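PDB 4BG2: PatF from Prochloron didemni, which is probably a prenyltransferase-like protein of patellamide (cyanobactin) biosynthesis, folded as a closed antiparallel barrel ringed by helices. Local coordinates for residues H110-T120 against I138-L149. Sequence-based numbering, arbitrary orientation.
Sequences HVNSRKIINNT and IHIKPEEDTEEL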
loop_
_atom_site.group_PDB
_atom_site.type_symbol
_atom_site.label_atom_id
_atom_site.label_comp_id
_atom_site.label_asym_id
_atom_site.label_seq_id
_atom_site.Cartn_x
_atom_site.Cartn_y
_atom_site.Cartn_z
ATOM N N HIS A 110 -8.979 12.332 13.620
ATOM C CA HIS A 110 -7.608 12.827 13.557
ATOM C C HIS A 110 -7.363 13.897 12.526
ATOM O O HIS A 110 -6.215 14.186 12.200
ATOM C CB HIS A 110 -6.662 11.631 13.448
ATOM C CG HIS A 110 -6.744 10.731 14.637
ATOM N ND1 HIS A 110 -6.377 11.151 15.891
ATOM C CD2 HIS A 110 -7.202 9.467 14.788
ATOM C CE1 HIS A 110 -6.597 10.189 16.768
ATOM N NE2 HIS A 110 -7.085 9.151 16.124
ATOM N N VAL A 111 -8.435 14.538 12.071
ATOM C CA VAL A 111 -8.340 15.632 11.107
ATOM C C VAL A 111 -7.386 16.743 11.533
ATOM O O VAL A 111 -6.636 17.230 10.720
ATOM C CB VAL A 111 -9.731 16.256 10.770
ATOM C CG1 VAL A 111 -10.369 16.914 11.985
ATOM C CG2 VAL A 111 -9.596 17.247 9.624
ATOM N N ASN A 112 -7.411 17.137 12.804
ATOM C CA ASN A 112 -6.500 18.166 13.299
ATOM C C ASN A 112 -5.178 17.622 13.812
ATOM O O ASN A 112 -4.420 18.364 14.416
ATOM C CB ASN A 112 -7.161 18.951 14.428
ATOM C CG ASN A 112 -8.410 19.668 13.971
ATOM O OD1 ASN A 112 -8.407 20.374 12.957
ATOM N ND2 ASN A 112 -9.496 19.486 14.719
ATOM N N SER A 113 -4.890 16.337 13.599
ATOM C CA SER A 113 -3.589 15.798 14.029
ATOM C C SER A 113 -2.471 16.443 13.227
ATOM O O SER A 113 -2.627 16.670 12.045
ATOM C CB SER A 113 -3.505 14.293 13.844
ATOM O OG SER A 113 -2.224 13.844 14.243
ATOM N N ARG A 114 -1.359 16.737 13.901
ATOM C CA ARG A 114 -0.129 17.227 13.266
ATOM C C ARG A 114 0.909 16.106 13.143
ATOM O O ARG A 114 2.074 16.364 12.866
ATOM C CB ARG A 114 0.482 18.367 14.085
ATOM C CG ARG A 114 -0.453 19.542 14.333
ATOM C CD ARG A 114 0.205 20.622 15.191
ATOM N NE ARG A 114 -0.756 21.565 15.768
ATOM C CZ ARG A 114 -0.446 22.781 16.232
ATOM N NH1 ARG A 114 0.806 23.233 16.212
ATOM N NH2 ARG A 114 -1.404 23.556 16.729
ATOM N N LYS A 115 0.478 14.860 13.316
ATOM C CA LYS A 115 1.377 13.701 13.265
ATOM C C LYS A 115 1.181 12.810 12.050
ATOM O O LYS A 115 1.755 11.721 11.976
ATOM C CB LYS A 115 1.200 12.905 14.543
ATOM C CG LYS A 115 1.518 13.746 15.775
ATOM C CD LYS A 115 1.038 13.073 17.040
ATOM C CE LYS A 115 1.462 13.846 18.257
ATOM N NZ LYS A 115 1.333 12.945 19.425
ATOM N N ILE A 116 0.405 13.301 11.086
ATOM C CA ILE A 116 0.075 12.575 9.873
ATOM C C ILE A 116 0.676 13.327 8.684
ATOM O O ILE A 116 0.505 14.545 8.553
ATOM C CB ILE A 116 -1.462 12.413 9.713
ATOM C CG1 ILE A 116 -2.015 11.590 10.869
ATOM C CG2 ILE A 116 -1.807 11.719 8.406
ATOM C CD1 ILE A 116 -3.526 11.519 10.948
ATOM N N ILE A 117 1.388 12.594 7.827
ATOM C CA ILE A 117 1.986 13.158 6.624
ATOM C C ILE A 117 0.920 13.352 5.562
ATOM O O ILE A 117 0.759 14.438 5.020
ATOM C CB ILE A 117 3.105 12.251 6.042
ATOM C CG1 ILE A 117 4.259 12.116 7.037
ATOM C CG2 ILE A 117 3.630 12.830 4.740
ATOM C CD1 ILE A 117 5.280 11.056 6.661
ATOM N N ASN A 118 0.193 12.291 5.272
ATOM C CA ASN A 118 -0.821 12.314 4.227
ATOM C C ASN A 118 -1.632 11.056 4.284
ATOM O O ASN A 118 -1.360 10.156 5.087
ATOM C CB ASN A 118 -0.187 12.459 2.836
ATOM C CG ASN A 118 0.651 11.246 2.414
ATOM O OD1 ASN A 118 0.329 10.094 2.696
ATOM N ND2 ASN A 118 1.695 11.510 1.666
ATOM N N ASN A 119 -2.624 11.001 3.420
ATOM C CA ASN A 119 -3.217 9.737 3.007
ATOM C C ASN A 119 -2.989 9.552 1.509
ATOM O O ASN A 119 -2.760 10.513 0.801
ATOM C CB ASN A 119 -4.688 9.675 3.357
ATOM C CG ASN A 119 -5.517 10.691 2.589
ATOM O OD1 ASN A 119 -5.667 11.846 3.014
ATOM N ND2 ASN A 119 -6.044 10.271 1.454
ATOM N N THR A 120 -3.011 8.306 1.058
ATOM C CA THR A 120 -2.928 7.990 -0.347
ATOM C C THR A 120 -4.344 7.889 -0.913
ATOM O O THR A 120 -5.332 7.925 -0.178
ATOM C CB THR A 120 -2.288 6.596 -0.579
ATOM O OG1 THR A 120 -3.098 5.617 0.038
ATOM C CG2 THR A 120 -0.913 6.493 0.021
ATOM N N ILE A 138 -2.944 5.736 5.447
ATOM C CA ILE A 138 -2.529 6.894 6.199
ATOM C C ILE A 138 -1.044 6.712 6.529
ATOM O O ILE A 138 -0.661 5.732 7.164
ATOM C CB ILE A 138 -3.306 7.004 7.531
ATOM C CG1 ILE A 138 -4.809 6.890 7.310
ATOM C CG2 ILE A 138 -2.937 8.274 8.297
ATOM C CD1 ILE A 138 -5.422 8.026 6.568
ATOM N N HIS A 139 -0.219 7.671 6.136
ATOM C CA HIS A 139 1.202 7.657 6.470
ATOM C C HIS A 139 1.493 8.585 7.639
ATOM O O HIS A 139 1.241 9.776 7.567
ATOM C CB HIS A 139 2.032 8.055 5.270
ATOM C CG HIS A 139 2.007 7.037 4.190
ATOM N ND1 HIS A 139 2.667 5.835 4.294
ATOM C CD2 HIS A 139 1.395 7.027 2.984
ATOM C CE1 HIS A 139 2.471 5.131 3.192
ATOM N NE2 HIS A 139 1.689 5.826 2.388
ATOM N N ILE A 140 2.027 8.001 8.707
ATOM C CA ILE A 140 2.230 8.676 9.970
ATOM C C ILE A 140 3.662 9.176 10.023
ATOM O O ILE A 140 4.546 8.545 9.455
ATOM C CB ILE A 140 1.960 7.685 11.123
ATOM C CG1 ILE A 140 0.519 7.171 11.042
ATOM C CG2 ILE A 140 2.210 8.320 12.474
ATOM C CD1 ILE A 140 0.289 5.891 11.811
ATOM N N LYS A 141 3.889 10.311 10.693
ATOM C CA LYS A 141 5.237 10.865 10.825
ATOM C C LYS A 141 6.048 9.923 11.697
ATOM O O LYS A 141 5.609 9.582 12.793
ATOM C CB LYS A 141 5.202 12.271 11.425
ATOM C CG LYS A 141 4.585 13.303 10.499
ATOM C CD LYS A 141 4.737 14.712 11.039
ATOM C CE LYS A 141 4.075 15.719 10.120
ATOM N NZ LYS A 141 3.934 17.049 10.779
ATOM N N PRO A 142 7.217 9.472 11.210
ATOM C CA PRO A 142 8.027 8.505 11.973
ATOM C C PRO A 142 8.519 8.966 13.328
ATOM O O PRO A 142 8.673 8.130 14.216
ATOM C CB PRO A 142 9.220 8.256 11.056
ATOM C CG PRO A 142 8.656 8.434 9.699
ATOM C CD PRO A 142 7.716 9.601 9.836
ATOM N N GLU A 143 8.777 10.269 13.485
ATOM C CA GLU A 143 9.417 10.800 14.695
ATOM C C GLU A 143 8.450 11.404 15.709
ATOM O O GLU A 143 8.867 12.110 16.620
ATOM C CB GLU A 143 10.487 11.837 14.318
ATOM C CG GLU A 143 11.723 11.200 13.714
ATOM C CD GLU A 143 12.523 10.420 14.747
ATOM O OE1 GLU A 143 13.069 11.058 15.686
ATOM O OE2 GLU A 143 12.594 9.168 14.616
ATOM N N GLU A 144 7.165 11.113 15.565
ATOM C CA GLU A 144 6.185 11.534 16.553
ATOM C C GLU A 144 5.775 10.324 17.392
ATOM O O GLU A 144 5.858 9.183 16.921
ATOM C CB GLU A 144 4.959 12.140 15.858
ATOM C CG GLU A 144 5.252 13.365 15.004
ATOM C CD GLU A 144 5.510 14.632 15.808
ATOM O OE1 GLU A 144 5.211 14.684 17.020
ATOM O OE2 GLU A 144 6.029 15.602 15.221
ATOM N N ASP A 145 5.349 10.578 18.628
ATOM C CA ASP A 145 4.690 9.571 19.449
ATOM C C ASP A 145 3.249 9.509 18.954
ATOM O O ASP A 145 2.497 10.474 19.107
ATOM C CB ASP A 145 4.747 9.933 20.939
ATOM C CG ASP A 145 3.865 9.031 21.806
ATOM O OD1 ASP A 145 3.573 7.883 21.401
ATOM O OD2 ASP A 145 3.470 9.472 22.908
ATOM N N THR A 146 2.881 8.380 18.347
ATOM C CA THR A 146 1.637 8.285 17.611
ATOM C C THR A 146 0.727 7.186 18.141
ATOM O O THR A 146 -0.129 6.671 17.416
ATOM C CB THR A 146 1.917 8.107 16.112
ATOM O OG1 THR A 146 2.777 6.979 15.903
ATOM C CG2 THR A 146 2.598 9.360 15.577
ATOM N N GLU A 147 0.873 6.887 19.431
ATOM C CA GLU A 147 -0.016 5.962 20.131
ATOM C C GLU A 147 -1.506 6.264 19.976
ATOM O O GLU A 147 -2.285 5.323 19.792
ATOM C CB GLU A 147 0.317 5.879 21.621
ATOM C CG GLU A 147 1.331 4.796 21.923
ATOM C CD GLU A 147 1.343 4.368 23.369
ATOM O OE1 GLU A 147 0.265 4.055 23.897
ATOM O OE2 GLU A 147 2.432 4.322 23.975
ATOM N N GLU A 148 -1.910 7.539 20.031
ATOM C CA GLU A 148 -3.343 7.864 19.905
ATOM C C GLU A 148 -3.933 7.515 18.525
ATOM O O GLU A 148 -5.082 7.071 18.416
ATOM C CB GLU A 148 -3.649 9.316 20.309
ATOM C CG GLU A 148 -3.363 10.413 19.285
ATOM C CD GLU A 148 -1.921 10.902 19.297
ATOM O OE1 GLU A 148 -0.992 10.049 19.266
ATOM O OE2 GLU A 148 -1.718 12.140 19.323
ATOM N N LEU A 149 -3.140 7.683 17.466
ATOM C CA LEU A 149 -3.569 7.284 16.122
ATOM C C LEU A 149 -3.731 5.776 16.062
ATOM O O LEU A 149 -4.726 5.268 15.550
ATOM C CB LEU A 149 -2.546 7.718 15.064
ATOM C CG LEU A 149 -2.205 9.202 14.971
ATOM C CD1 LEU A 149 -1.296 9.493 13.794
ATOM C CD2 LEU A 149 -3.484 10.012 14.867
#
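Lys115 NZ bridges two acceptors of 138-149. The lysine chain, extended beyond CG, runs over Glu144, whose CB lies 3.8 Å from Lys115 CG, and delivers the ammonium to both. NZ donates to the backbone oxygen Asp145 O at 2.7 Å, nearly in line with the carbonyl (C=O...N 167°), and forms a salt bridge with Glu148, where the syn lone pair of OE2 receives it at 3.2 Å. With an alanine here, Asp145 O and the Glu148 carboxylate would probably lose their shared donor, and Glu144 its aliphatic neighbour. A second lysine reaches back from the other segment: Lys141 NZ donates to Arg114 O at 2.9 Å, tilted from the carbonyl plane.

Backbone bonds define the pairing. Strands 116-119 and 138-140 run antiparallel, with 163° between the N-to-C directions of these short segments, as neighbours in the closed ten-stranded barrel. Ile117 N donates to His139 O and His139 N to Asn118 O; because Ile117 and Asn118 both face His139, the register slips by one residue, a classic beta bulge. Just past the end of strand 138-140, Lys141 N donates to Lys115 O, almost straight.

Apolar contacts follow on the face bearing Ile116, Ile138 and Ile140. Ile116 divides its branches: CG2 meets Ile138 CG2 at 3.6 Å, while CG1, anti to the carbonyl carbon (chi1 -63°), meets Leu149 CD1 at the start of helix 147-157. The other Leu149 methyl, CD2, sits over a face of the His110 ring, 3.4 Å from its centroid, a CH-pi contact; His110 NE2 is hydrogen-bonded to Thr152 of that helix.

On the other face, Asn118 OD1 lies in the plane of the His139 ring, 3.3 Å from His139 CD2 at its edge, and this buried oxygen has no hydrogen-bond partner in the model.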